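Local coordinates for protein phosphatidylinositol-specific phospholipase C1 (Streptomyces antibioticus, PDB 3H4X) that belongs to the calcium-dependent phosphoinositide phospholipase C family and folds as a closed parallel beta/alpha barrel, at residues E144-I149 with Q228-P233; I124-E129 with G187-E192; G106-M111 with R150-D155; A156-G161 with A183-K188. One frame throughout, in Å; residues are numbered along the deposited sequence.

Overall arrangement
The chain is a beta/alpha barrel. Contact 2 lies nearest its centre and joins two neighbouring parallel strands through backbone hydrogen bonds. Contacts 1 and 3 lie farther out and share helix 142-153. Contact 3 sets that helix against helix 104-117, with leucines and a methionine inside and a lysine and a serine at the outer edge. Contact 1 ties it to the loop before strand 232-236, mainly through a buried aspartate. F191 of contact 2 touches I149 of contact 1 and L153 of contact 3. Contact 4 is only partly buried. It packs two loops at the start of strand 189-195, shares G187 and K188 with contact 2, and uses water, an aromatic face and backbone oxygens.

Contact 1 (E144-I149 with Q228-P233); sequences EFDALI and QSTAFP. With EOH (ethanol), chain L.
Helix 142-153 runs past the loop that leads into strand 232-236, and the two backbones come closest at D146 and T230, whose CA atoms are 5.4 Å apart. This is a helix-to-loop contact on the outer layer of a beta/alpha barrel. D146 carries it. Its CG lies beside the backbone N (chi1 -75°), which turns the carboxylate to the loop. T230 OG1 donates to D146 OD1 over 2.8 Å, meeting it on the anti side and 30° out of the carboxylate plane. T230 N adds a weak bond to the same oxygen at 3.2 Å, and Y213 OH also bonds to it. The other oxygen, OD2, is held by H216 NE2 and by a water that also accepts from Q228 NE2. The buried carboxylate is therefore gripped at both oxygens, which should fix its rotation. I149 covers T230 with carbon. I149 CG2 packs on T230 CB at 3.8 Å, and I149 CD1 reaches T230 OG1. The next residue, A231, meets the edge of the F145 ring. There A231 CB lies near the ring plane, 3.9 Å from F145 CE2.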
loop_
_atom_site.group_PDB
_atom_site.type_symbol
_atom_site.label_atom_id
_atom_site.label_comp_id
_atom_site.label_asym_id
_atom_site.label_seq_id
_atom_site.Cartn_x
_atom_site.Cartn_y
_atom_site.Cartn_z
ATOM N N GLU A 144 5.143 16.748 4.282
ATOM C CA GLU A 144 4.717 17.252 2.983
ATOM C C GLU A 144 3.934 16.195 2.203
ATOM O O GLU A 144 3.004 16.516 1.468
ATOM C CB GLU A 144 5.918 17.764 2.182
ATOM C CG GLU A 144 6.585 19.007 2.780
ATOM C CD GLU A 144 7.615 18.689 3.852
ATOM O OE1 GLU A 144 7.970 17.507 4.030
ATOM O OE2 GLU A 144 8.086 19.635 4.519
ATOM N N PHE A 145 4.315 14.936 2.382
ATOM C CA PHE A 145 3.593 13.804 1.820
ATOM C C PHE A 145 2.151 13.797 2.341
ATOM O O PHE A 145 1.199 13.756 1.560
ATOM C CB PHE A 145 4.348 12.532 2.208
ATOM C CG PHE A 145 3.714 11.255 1.745
ATOM C CD1 PHE A 145 3.972 10.747 0.478
ATOM C CD2 PHE A 145 2.896 10.535 2.596
ATOM C CE1 PHE A 145 3.407 9.552 0.069
ATOM C CE2 PHE A 145 2.332 9.342 2.192
ATOM C CZ PHE A 145 2.582 8.854 0.928
ATOM N N ASP A 146 1.992 13.867 3.663
ATOM C CA ASP A 146 0.662 13.922 4.265
ATOM C C ASP A 146 -0.136 15.116 3.736
ATOM O O ASP A 146 -1.323 15.000 3.419
ATOM C CB ASP A 146 0.752 14.058 5.787
ATOM C CG ASP A 146 1.137 12.772 6.491
ATOM O OD1 ASP A 146 1.057 11.676 5.895
ATOM O OD2 ASP A 146 1.501 12.879 7.680
ATOM N N ALA A 147 0.510 16.277 3.673
ATOM C CA ALA A 147 -0.175 17.502 3.272
ATOM C C ALA A 147 -0.736 17.402 1.858
ATOM O O ALA A 147 -1.842 17.870 1.584
ATOM C CB ALA A 147 0.751 18.704 3.399
ATOM N N LEU A 148 0.030 16.792 0.960
ATOM C CA LEU A 148 -0.400 16.620 -0.421
ATOM C C LEU A 148 -1.600 15.686 -0.502
ATOM O O LEU A 148 -2.567 15.963 -1.210
ATOM C CB LEU A 148 0.749 16.082 -1.273
ATOM C CG LEU A 148 0.391 15.741 -2.721
ATOM C CD1 LEU A 148 -0.151 16.950 -3.478
ATOM C CD2 LEU A 148 1.604 15.167 -3.426
ATOM N N ILE A 149 -1.538 14.571 0.216
ATOM C CA ILE A 149 -2.649 13.632 0.212
ATOM C C ILE A 149 -3.907 14.262 0.816
ATOM O O ILE A 149 -5.003 14.091 0.280
ATOM C CB ILE A 149 -2.271 12.306 0.906
ATOM C CG1 ILE A 149 -1.264 11.543 0.035
ATOM C CG2 ILE A 149 -3.508 11.459 1.168
ATOM C CD1 ILE A 149 -0.677 10.322 0.686
ATOM N N GLN A 228 -3.771 14.226 11.281
ATOM C CA GLN A 228 -3.318 14.746 9.996
ATOM C C GLN A 228 -2.456 13.753 9.203
ATOM O O GLN A 228 -2.063 14.043 8.073
ATOM C CB GLN A 228 -2.594 16.077 10.184
ATOM C CG GLN A 228 -1.239 15.954 10.839
ATOM C CD GLN A 228 -0.695 17.300 11.276
ATOM O OE1 GLN A 228 -1.357 18.048 12.001
ATOM N NE2 GLN A 228 0.520 17.616 10.841
ATOM N N SER A 229 -2.162 12.592 9.791
ATOM C CA SER A 229 -1.401 11.544 9.096
ATOM C C SER A 229 -2.254 10.869 8.025
ATOM O O SER A 229 -3.483 10.871 8.110
ATOM C CB SER A 229 -0.876 10.498 10.085
ATOM O OG SER A 229 -1.933 9.771 10.684
ATOM N N THR A 230 -1.604 10.275 7.029
ATOM C CA THR A 230 -2.341 9.722 5.895
ATOM C C THR A 230 -1.983 8.292 5.509
ATOM O O THR A 230 -2.682 7.701 4.691
ATOM C CB THR A 230 -2.181 10.592 4.623
ATOM O OG1 THR A 230 -0.818 10.551 4.178
ATOM C CG2 THR A 230 -2.613 12.032 4.880
ATOM N N ALA A 231 -0.910 7.741 6.071
ATOM C CA ALA A 231 -0.393 6.459 5.597
ATOM C C ALA A 231 0.075 5.553 6.725
ATOM O O ALA A 231 0.460 6.020 7.799
ATOM C CB ALA A 231 0.743 6.687 4.611
ATOM N N PHE A 232 0.053 4.252 6.455
ATOM C CA PHE A 232 0.552 3.248 7.378
ATOM C C PHE A 232 1.917 2.751 6.917
ATOM O O PHE A 232 2.037 2.175 5.838
ATOM C CB PHE A 232 -0.418 2.072 7.418
ATOM C CG PHE A 232 -1.747 2.409 8.017
ATOM C CD1 PHE A 232 -1.966 2.235 9.373
ATOM C CD2 PHE A 232 -2.781 2.902 7.235
ATOM C CE1 PHE A 232 -3.184 2.543 9.940
ATOM C CE2 PHE A 232 -4.005 3.215 7.798
ATOM C CZ PHE A 232 -4.206 3.032 9.152
ATOM N N PRO A 233 2.958 2.975 7.727
ATOM C CA PRO A 233 4.256 2.424 7.361
ATOM C C PRO A 233 4.242 0.918 7.599
ATOM O O PRO A 233 3.676 0.447 8.591
ATOM C CB PRO A 233 5.212 3.112 8.337
ATOM C CG PRO A 233 4.376 3.388 9.530
ATOM C CD PRO A 233 3.003 3.709 9.003
HETATM C C1 EOH L . 2.145 19.679 12.580
HETATM C C2 EOH L . 2.555 21.006 13.207
HETATM O O EOH L . 2.481 19.609 11.211
HETATM O O HOH W 1 1.728 15.433 8.935
#

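Contact 2 (I124-E129 with G187-E192); sequences ILLKIE and GKFLFE. With EOH (ethanol), chain T.
I124 to K127 pair in parallel with F189 to E192, as adjacent strands of the beta/alpha barrel, crossing at -24°. I124 N, L126 N and I128 N donate to K188 O, L190 O and E192 O. L190 N and E192 N donate back to I124 O and L126 O. All five are nearly straight, and I128 N to E192 O is the shortest at 2.7 Å. CA-H...O contacts fill in between, such as F189 CA to I124 O at 3.3 Å.

Apolar contacts cover the face that carries I124, L126, F189 and F191, where M111 of helix 104-117 packs. L126 lies alongside F191, with CB 3.7 Å from F191 CD1 and CD2 over one ring face, toward the rim. L126 CD2 also touches F189 CD1. I128 CG1 comes to the edge of F191.

The other face, inside the barrel, carries L125, L190, K127 and E192. L125 CD1 packs on L190 CB at 3.8 Å. K127 and E192 lie side by side, with K127 CG 3.4 Å from E192 OE1. K127 NZ instead bridges to D260 and bonds an ethanol. E192 OE1 is thus buried against methylenes with no polar partner, while OE2 lies close to D260 OD2.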
loop_
_atom_site.group_PDB
_atom_site.type_symbol
_atom_site.label_atom_id
_atom_site.label_comp_id
_atom_site.label_asym_id
_atom_site.label_seq_id
_atom_site.Cartn_x
_atom_site.Cartn_y
_atom_site.Cartn_z
ATOM N N ILE A 124 -9.643 0.810 -1.392
ATOM C CA ILE A 124 -8.458 0.537 -2.191
ATOM C C ILE A 124 -7.220 0.950 -1.416
ATOM O O ILE A 124 -7.142 2.063 -0.895
ATOM C CB ILE A 124 -8.509 1.262 -3.553
ATOM C CG1 ILE A 124 -9.651 0.691 -4.402
ATOM C CG2 ILE A 124 -7.173 1.143 -4.275
ATOM C CD1 ILE A 124 -9.935 1.472 -5.664
ATOM N N LEU A 125 -6.260 0.036 -1.332
ATOM C CA LEU A 125 -4.979 0.313 -0.705
ATOM C C LEU A 125 -3.980 0.701 -1.778
ATOM O O LEU A 125 -3.740 -0.062 -2.721
ATOM C CB LEU A 125 -4.483 -0.920 0.052
ATOM C CG LEU A 125 -3.105 -0.807 0.714
ATOM C CD1 LEU A 125 -3.059 0.338 1.720
ATOM C CD2 LEU A 125 -2.702 -2.121 1.379
ATOM N N LEU A 126 -3.425 1.901 -1.647
ATOM C CA LEU A 126 -2.321 2.333 -2.493
ATOM C C LEU A 126 -1.034 2.007 -1.772
ATOM O O LEU A 126 -0.719 2.606 -0.734
ATOM C CB LEU A 126 -2.370 3.835 -2.745
ATOM C CG LEU A 126 -3.505 4.345 -3.620
ATOM C CD1 LEU A 126 -3.690 3.450 -4.832
ATOM C CD2 LEU A 126 -4.777 4.409 -2.799
ATOM N N LYS A 127 -0.300 1.043 -2.305
ATOM C CA LYS A 127 0.979 0.687 -1.743
ATOM C C LYS A 127 2.033 1.532 -2.420
ATOM O O LYS A 127 2.184 1.493 -3.640
ATOM C CB LYS A 127 1.266 -0.789 -1.966
ATOM C CG LYS A 127 2.674 -1.194 -1.592
ATOM C CD LYS A 127 2.881 -2.675 -1.780
ATOM C CE LYS A 127 4.352 -3.025 -1.734
ATOM N NZ LYS A 127 4.563 -4.497 -1.782
ATOM N N ILE A 128 2.753 2.300 -1.618
ATOM C CA ILE A 128 3.751 3.208 -2.136
ATOM C C ILE A 128 5.130 2.711 -1.746
ATOM O O ILE A 128 5.451 2.618 -0.555
ATOM C CB ILE A 128 3.568 4.605 -1.535
ATOM C CG1 ILE A 128 2.115 5.076 -1.683
ATOM C CG2 ILE A 128 4.601 5.572 -2.105
ATOM C CD1 ILE A 128 1.648 5.212 -3.092
ATOM N N GLU A 129 5.944 2.382 -2.743
ATOM C CA GLU A 129 7.355 2.155 -2.490
ATOM C C GLU A 129 8.086 3.464 -2.720
ATOM O O GLU A 129 8.076 4.009 -3.830
ATOM C CB GLU A 129 7.930 1.061 -3.393
ATOM C CG GLU A 129 9.429 0.860 -3.167
ATOM C CD GLU A 129 10.047 -0.240 -4.015
ATOM O OE1 GLU A 129 9.361 -1.240 -4.314
ATOM O OE2 GLU A 129 11.242 -0.115 -4.364
ATOM N N GLY A 187 -15.805 3.650 -0.270
ATOM C CA GLY A 187 -15.432 5.005 -0.636
ATOM C C GLY A 187 -14.161 5.514 0.025
ATOM O O GLY A 187 -13.938 6.721 0.073
ATOM N N LYS A 188 -13.323 4.605 0.525
ATOM C CA LYS A 188 -12.072 5.000 1.174
ATOM C C LYS A 188 -10.831 4.529 0.432
ATOM O O LYS A 188 -10.820 3.474 -0.209
ATOM C CB LYS A 188 -12.008 4.477 2.613
ATOM C CG LYS A 188 -13.113 5.002 3.512
ATOM C CD LYS A 188 -12.969 6.490 3.788
ATOM C CE LYS A 188 -14.149 6.997 4.612
ATOM N NZ LYS A 188 -14.012 8.432 4.967
ATOM N N PHE A 189 -9.783 5.336 0.550
ATOM C CA PHE A 189 -8.441 4.943 0.163
ATOM C C PHE A 189 -7.603 4.801 1.416
ATOM O O PHE A 189 -7.753 5.568 2.374
ATOM C CB PHE A 189 -7.787 6.011 -0.712
ATOM C CG PHE A 189 -8.441 6.192 -2.049
ATOM C CD1 PHE A 189 -8.375 5.202 -3.016
ATOM C CD2 PHE A 189 -9.102 7.368 -2.350
ATOM C CE1 PHE A 189 -8.977 5.382 -4.254
ATOM C CE2 PHE A 189 -9.701 7.550 -3.585
ATOM C CZ PHE A 189 -9.638 6.557 -4.535
ATOM N N LEU A 190 -6.704 3.828 1.394
ATOM C CA LEU A 190 -5.694 3.692 2.423
ATOM C C LEU A 190 -4.340 3.712 1.735
ATOM O O LEU A 190 -4.240 3.411 0.542
ATOM C CB LEU A 190 -5.887 2.392 3.207
ATOM C CG LEU A 190 -7.214 2.273 3.970
ATOM C CD1 LEU A 190 -8.328 1.723 3.084
ATOM C CD2 LEU A 190 -7.059 1.408 5.205
ATOM N N PHE A 191 -3.304 4.070 2.484
ATOM C CA PHE A 191 -1.954 4.106 1.947
ATOM C C PHE A 191 -1.020 3.275 2.811
ATOM O O PHE A 191 -1.087 3.335 4.040
ATOM C CB PHE A 191 -1.433 5.545 1.886
ATOM C CG PHE A 191 -2.101 6.384 0.841
ATOM C CD1 PHE A 191 -1.530 6.535 -0.409
ATOM C CD2 PHE A 191 -3.300 7.021 1.105
ATOM C CE1 PHE A 191 -2.145 7.293 -1.382
ATOM C CE2 PHE A 191 -3.918 7.784 0.134
ATOM C CZ PHE A 191 -3.336 7.920 -1.110
ATOM N N GLU A 192 -0.156 2.508 2.154
ATOM C CA GLU A 192 0.917 1.748 2.793
ATOM C C GLU A 192 2.243 2.280 2.260
ATOM O O GLU A 192 2.365 2.536 1.064
ATOM C CB GLU A 192 0.796 0.262 2.429
ATOM C CG GLU A 192 1.993 -0.585 2.857
ATOM C CD GLU A 192 2.106 -1.917 2.121
ATOM O OE1 GLU A 192 1.254 -2.235 1.259
ATOM O OE2 GLU A 192 3.078 -2.652 2.410
HETATM C C1 EOH T . 7.654 -5.154 -2.172
HETATM C C2 EOH T . 9.101 -5.496 -2.519
HETATM O O EOH T . 6.845 -4.958 -3.314
#

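Contact 3 (G106-M111 with R150-D155); sequences GCLSDM and RQKLGD. With EOH (ethanol), chain K.
K152 CG leaves beside the backbone N (chi1 -68°), and the chain then bends at chi2 (-73°) over L108 and carries its ammonium on toward S109. In M111 the bend comes at chi3 (63°) and swings CE to L153. The contact is a helix-helix packing on the outside of the barrel, where helix 104-117 lies against the last turn of helix 142-153. The closest backbones are those of L108 and K152, with CA atoms 6.1 Å apart. L108 and K152 cross at about a right angle, and L108 CB rests on K152 CB at 3.7 Å. L153 points inward beside them. Its CD1 touches L108 CD2 at 3.9 Å and M111 CE at 4.0 Å, and it also packs on F191 of the barrel sheet. At the outer edge K152 NZ is modelled bonding to S109 OG and an ethanol, but both bonds are doubtful because OG and the ethanol clash. G154, with positive phi, is the first residue to leave the helix. R112 NH1 takes up the carbonyl oxygen of K152. The leucines and methionine meet mainly through carbon, while the lysine lays its methylenes over L108 and keeps its charge at the polar edge.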
loop_
_atom_site.group_PDB
_atom_site.type_symbol
_atom_site.label_atom_id
_atom_site.label_comp_id
_atom_site.label_asym_id
_atom_site.label_seq_id
_atom_site.Cartn_x
_atom_site.Cartn_y
_atom_site.Cartn_z
ATOM N N GLY A 106 -0.487 14.162 -9.874
ATOM C CA GLY A 106 -1.361 13.785 -10.980
ATOM C C GLY A 106 -2.097 12.483 -10.714
ATOM O O GLY A 106 -3.284 12.352 -11.018
ATOM N N CYS A 107 -1.390 11.514 -10.145
ATOM C CA CYS A 107 -2.008 10.258 -9.754
ATOM C C CYS A 107 -3.133 10.496 -8.748
ATOM O O CYS A 107 -4.235 9.961 -8.881
ATOM C CB CYS A 107 -0.956 9.331 -9.151
ATOM S SG CYS A 107 -1.604 7.756 -8.597
ATOM N N LEU A 108 -2.843 11.297 -7.730
ATOM C CA LEU A 108 -3.823 11.615 -6.705
ATOM C C LEU A 108 -5.038 12.325 -7.293
ATOM O O LEU A 108 -6.168 12.096 -6.862
ATOM C CB LEU A 108 -3.181 12.455 -5.601
ATOM C CG LEU A 108 -2.135 11.738 -4.745
ATOM C CD1 LEU A 108 -1.361 12.758 -3.924
ATOM C CD2 LEU A 108 -2.781 10.682 -3.854
ATOM N N SER A 109 -4.807 13.187 -8.278
ATOM C CA SER A 109 -5.913 13.833 -8.972
ATOM C C SER A 109 -6.787 12.803 -9.686
ATOM O O SER A 109 -8.016 12.878 -9.628
ATOM C CB SER A 109 -5.400 14.878 -9.963
ATOM O OG SER A 109 -4.802 15.969 -9.290
ATOM N N ASP A 110 -6.164 11.840 -10.361
ATOM C CA ASP A 110 -6.928 10.783 -11.022
ATOM C C ASP A 110 -7.766 10.028 -9.997
ATOM O O ASP A 110 -8.939 9.720 -10.236
ATOM C CB ASP A 110 -6.007 9.788 -11.739
ATOM C CG ASP A 110 -5.388 10.353 -13.004
ATOM O OD1 ASP A 110 -5.599 11.546 -13.305
ATOM O OD2 ASP A 110 -4.680 9.588 -13.697
ATOM N N MET A 111 -7.152 9.721 -8.857
ATOM C CA MET A 111 -7.844 9.011 -7.786
ATOM C C MET A 111 -9.056 9.787 -7.281
ATOM O O MET A 111 -10.123 9.219 -7.070
ATOM C CB MET A 111 -6.889 8.726 -6.624
ATOM C CG MET A 111 -5.825 7.695 -6.942
ATOM S SD MET A 111 -4.614 7.500 -5.627
ATOM C CE MET A 111 -5.629 6.905 -4.282
ATOM N N ARG A 150 -3.753 15.009 1.907
ATOM C CA ARG A 150 -4.895 15.718 2.494
ATOM C C ARG A 150 -5.509 16.677 1.481
ATOM O O ARG A 150 -6.727 16.752 1.347
ATOM C CB ARG A 150 -4.496 16.501 3.753
ATOM C CG ARG A 150 -4.193 15.646 4.974
ATOM C CD ARG A 150 -4.249 16.445 6.284
ATOM N NE ARG A 150 -3.458 17.673 6.235
ATOM C CZ ARG A 150 -2.152 17.741 6.480
ATOM N NH1 ARG A 150 -1.467 16.645 6.797
ATOM N NH2 ARG A 150 -1.525 18.907 6.404
ATOM N N GLN A 151 -4.663 17.414 0.772
ATOM C CA GLN A 151 -5.134 18.391 -0.204
ATOM C C GLN A 151 -5.916 17.728 -1.333
ATOM O O GLN A 151 -6.966 18.218 -1.747
ATOM C CB GLN A 151 -3.950 19.181 -0.769
ATOM C CG GLN A 151 -4.338 20.326 -1.693
ATOM C CD GLN A 151 -4.329 19.944 -3.158
ATOM O OE1 GLN A 151 -3.434 19.239 -3.624
ATOM N NE2 GLN A 151 -5.320 20.431 -3.902
ATOM N N LYS A 152 -5.406 16.609 -1.832
ATOM C CA LYS A 152 -6.009 15.958 -2.990
ATOM C C LYS A 152 -7.231 15.108 -2.658
ATOM O O LYS A 152 -8.192 15.071 -3.426
ATOM C CB LYS A 152 -4.975 15.096 -3.713
ATOM C CG LYS A 152 -3.872 15.892 -4.387
ATOM C CD LYS A 152 -4.365 16.598 -5.636
ATOM C CE LYS A 152 -3.205 17.234 -6.386
ATOM N NZ LYS A 152 -3.646 17.846 -7.665
ATOM N N LEU A 153 -7.181 14.412 -1.526
ATOM C CA LEU A 153 -8.177 13.380 -1.221
ATOM C C LEU A 153 -9.025 13.658 0.016
ATOM O O LEU A 153 -10.117 13.108 0.159
ATOM C CB LEU A 153 -7.500 12.019 -1.064
ATOM C CG LEU A 153 -6.912 11.433 -2.343
ATOM C CD1 LEU A 153 -6.202 10.123 -2.045
ATOM C CD2 LEU A 153 -8.010 11.231 -3.377
ATOM N N GLY A 154 -8.514 14.484 0.921
ATOM C CA GLY A 154 -9.261 14.863 2.114
ATOM C C GLY A 154 -9.926 13.698 2.820
ATOM O O GLY A 154 -9.261 12.749 3.241
ATOM N N ASP A 155 -11.251 13.778 2.941
ATOM C CA ASP A 155 -12.032 12.845 3.749
ATOM C C ASP A 155 -12.097 11.428 3.189
ATOM O O ASP A 155 -12.624 10.528 3.841
ATOM C CB ASP A 155 -13.454 13.391 3.965
ATOM C CG ASP A 155 -14.286 13.407 2.686
ATOM O OD1 ASP A 155 -13.764 13.052 1.608
ATOM O OD2 ASP A 155 -15.478 13.779 2.764
HETATM C C1 EOH K . -2.159 17.397 -10.196
HETATM C C2 EOH K . -3.417 17.723 -10.992
HETATM O O EOH K . -1.725 18.490 -9.419
#

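Contact 4 (A156-G161 with A183-K188); sequences AVYGPG and ADLAGK. With EOH (ethanol), chain U.
K188 NZ is joined to V157 O through one water, which accepts from the ammonium at 2.9 Å and donates to the carbonyl at 2.9 Å. D155 O holds the same nitrogen directly. The lysine CG starts beside the backbone N (chi1 -61°) and the chain bends at chi2 (-68°), which carries it across A156. K188 CD then lies 3.5 Å from A156 O. That oxygen also faces K188 CA in a CA-H...O contact of 3.2 Å, and it accepts a backbone hydrogen bond from F189 N. Y158 N in turn bonds to F189 O. The 156-158 loop is thus fastened to the first residue of strand 189-195, at the N-terminal end of a barrel strand. A type II turn from L185 to K188 leads into that strand, with G187 supplying the positive phi. From the turn, L185 reaches up to Y158. Its CD2 sits over one face of the tyrosine ring, 4.0 Å from the centroid and 21° off the normal, a CH-pi contact. The two side chains cross at about a right angle. L185 CD2 is offset toward the rim and touches Y158 CG at 3.8 Å.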
loop_
_atom_site.group_PDB
_atom_site.type_symbol
_atom_site.label_atom_id
_atom_site.label_comp_id
_atom_site.label_asym_id
_atom_site.label_seq_id
_atom_site.Cartn_x
_atom_site.Cartn_y
_atom_site.Cartn_z
ATOM N N ALA A 156 -11.571 11.228 1.987
ATOM C CA ALA A 156 -11.595 9.910 1.370
ATOM C C ALA A 156 -10.534 8.968 1.942
ATOM O O ALA A 156 -10.552 7.775 1.660
ATOM C CB ALA A 156 -11.436 10.031 -0.134
ATOM N N VAL A 157 -9.617 9.502 2.742
ATOM C CA VAL A 157 -8.533 8.698 3.299
ATOM C C VAL A 157 -8.894 8.121 4.663
ATOM O O VAL A 157 -9.441 8.820 5.515
ATOM C CB VAL A 157 -7.242 9.526 3.430
ATOM C CG1 VAL A 157 -6.109 8.673 3.995
ATOM C CG2 VAL A 157 -6.858 10.108 2.086
ATOM N N TYR A 158 -8.594 6.842 4.859
ATOM C CA TYR A 158 -8.650 6.238 6.179
ATOM C C TYR A 158 -7.205 6.033 6.608
ATOM O O TYR A 158 -6.489 5.225 6.021
ATOM C CB TYR A 158 -9.393 4.906 6.141
ATOM C CG TYR A 158 -9.653 4.325 7.516
ATOM C CD1 TYR A 158 -10.771 4.700 8.254
ATOM C CD2 TYR A 158 -8.782 3.403 8.078
ATOM C CE1 TYR A 158 -11.014 4.167 9.514
ATOM C CE2 TYR A 158 -9.015 2.870 9.335
ATOM C CZ TYR A 158 -10.131 3.257 10.051
ATOM O OH TYR A 158 -10.355 2.722 11.299
ATOM N N GLY A 159 -6.779 6.787 7.614
ATOM C CA GLY A 159 -5.376 6.823 8.018
ATOM C C GLY A 159 -5.161 6.390 9.456
ATOM O O GLY A 159 -6.106 6.001 10.141
ATOM N N PRO A 160 -3.906 6.445 9.926
ATOM C CA PRO A 160 -3.572 6.011 11.279
ATOM C C PRO A 160 -4.379 6.708 12.362
ATOM O O PRO A 160 -4.696 6.089 13.374
ATOM C CB PRO A 160 -2.093 6.376 11.405
ATOM C CG PRO A 160 -1.581 6.270 10.023
ATOM C CD PRO A 160 -2.701 6.768 9.145
ATOM N N GLY A 161 -4.686 7.987 12.177
ATOM C CA GLY A 161 -5.507 8.700 13.155
ATOM C C GLY A 161 -6.897 8.099 13.266
ATOM O O GLY A 161 -7.473 8.007 14.352
ATOM N N ALA A 183 -17.578 -3.089 4.517
ATOM C CA ALA A 183 -18.719 -2.256 4.139
ATOM C C ALA A 183 -18.534 -0.816 4.614
ATOM O O ALA A 183 -18.819 0.137 3.890
ATOM C CB ALA A 183 -20.012 -2.841 4.697
ATOM N N ASP A 184 -18.039 -0.664 5.836
ATOM C CA ASP A 184 -17.837 0.655 6.419
ATOM C C ASP A 184 -16.735 1.444 5.714
ATOM O O ASP A 184 -16.725 2.675 5.755
ATOM C CB ASP A 184 -17.528 0.536 7.912
ATOM C CG ASP A 184 -18.772 0.291 8.744
ATOM O OD1 ASP A 184 -19.684 1.142 8.709
ATOM O OD2 ASP A 184 -18.842 -0.751 9.428
ATOM N N LEU A 185 -15.812 0.734 5.070
ATOM C CA LEU A 185 -14.697 1.362 4.367
ATOM C C LEU A 185 -15.009 1.672 2.901
ATOM O O LEU A 185 -14.116 2.048 2.138
ATOM C CB LEU A 185 -13.449 0.486 4.481
ATOM C CG LEU A 185 -12.815 0.513 5.873
ATOM C CD1 LEU A 185 -11.902 -0.682 6.078
ATOM C CD2 LEU A 185 -12.068 1.822 6.104
ATOM N N ALA A 186 -16.272 1.528 2.511
ATOM C CA ALA A 186 -16.691 1.911 1.170
ATOM C C ALA A 186 -16.323 3.368 0.920
ATOM O O ALA A 186 -16.489 4.218 1.791
ATOM C CB ALA A 186 -18.191 1.702 0.999
ATOM N N GLY A 187 -15.805 3.650 -0.270
ATOM C CA GLY A 187 -15.432 5.005 -0.636
ATOM C C GLY A 187 -14.161 5.514 0.025
ATOM O O GLY A 187 -13.938 6.721 0.073
ATOM N N LYS A 188 -13.323 4.605 0.525
ATOM C CA LYS A 188 -12.072 5.000 1.174
ATOM C C LYS A 188 -10.831 4.529 0.432
ATOM O O LYS A 188 -10.820 3.474 -0.209
ATOM C CB LYS A 188 -12.008 4.477 2.613
ATOM C CG LYS A 188 -13.113 5.002 3.512
ATOM C CD LYS A 188 -12.969 6.490 3.788
ATOM C CE LYS A 188 -14.149 6.997 4.612
ATOM N NZ LYS A 188 -14.012 8.432 4.967
HETATM C C1 EOH U . -20.502 -1.151 1.789
HETATM C C2 EOH U . -20.322 -1.249 0.278
HETATM O O EOH U . -21.060 0.082 2.182
HETATM O O HOH W 2 -11.886 8.017 6.825
#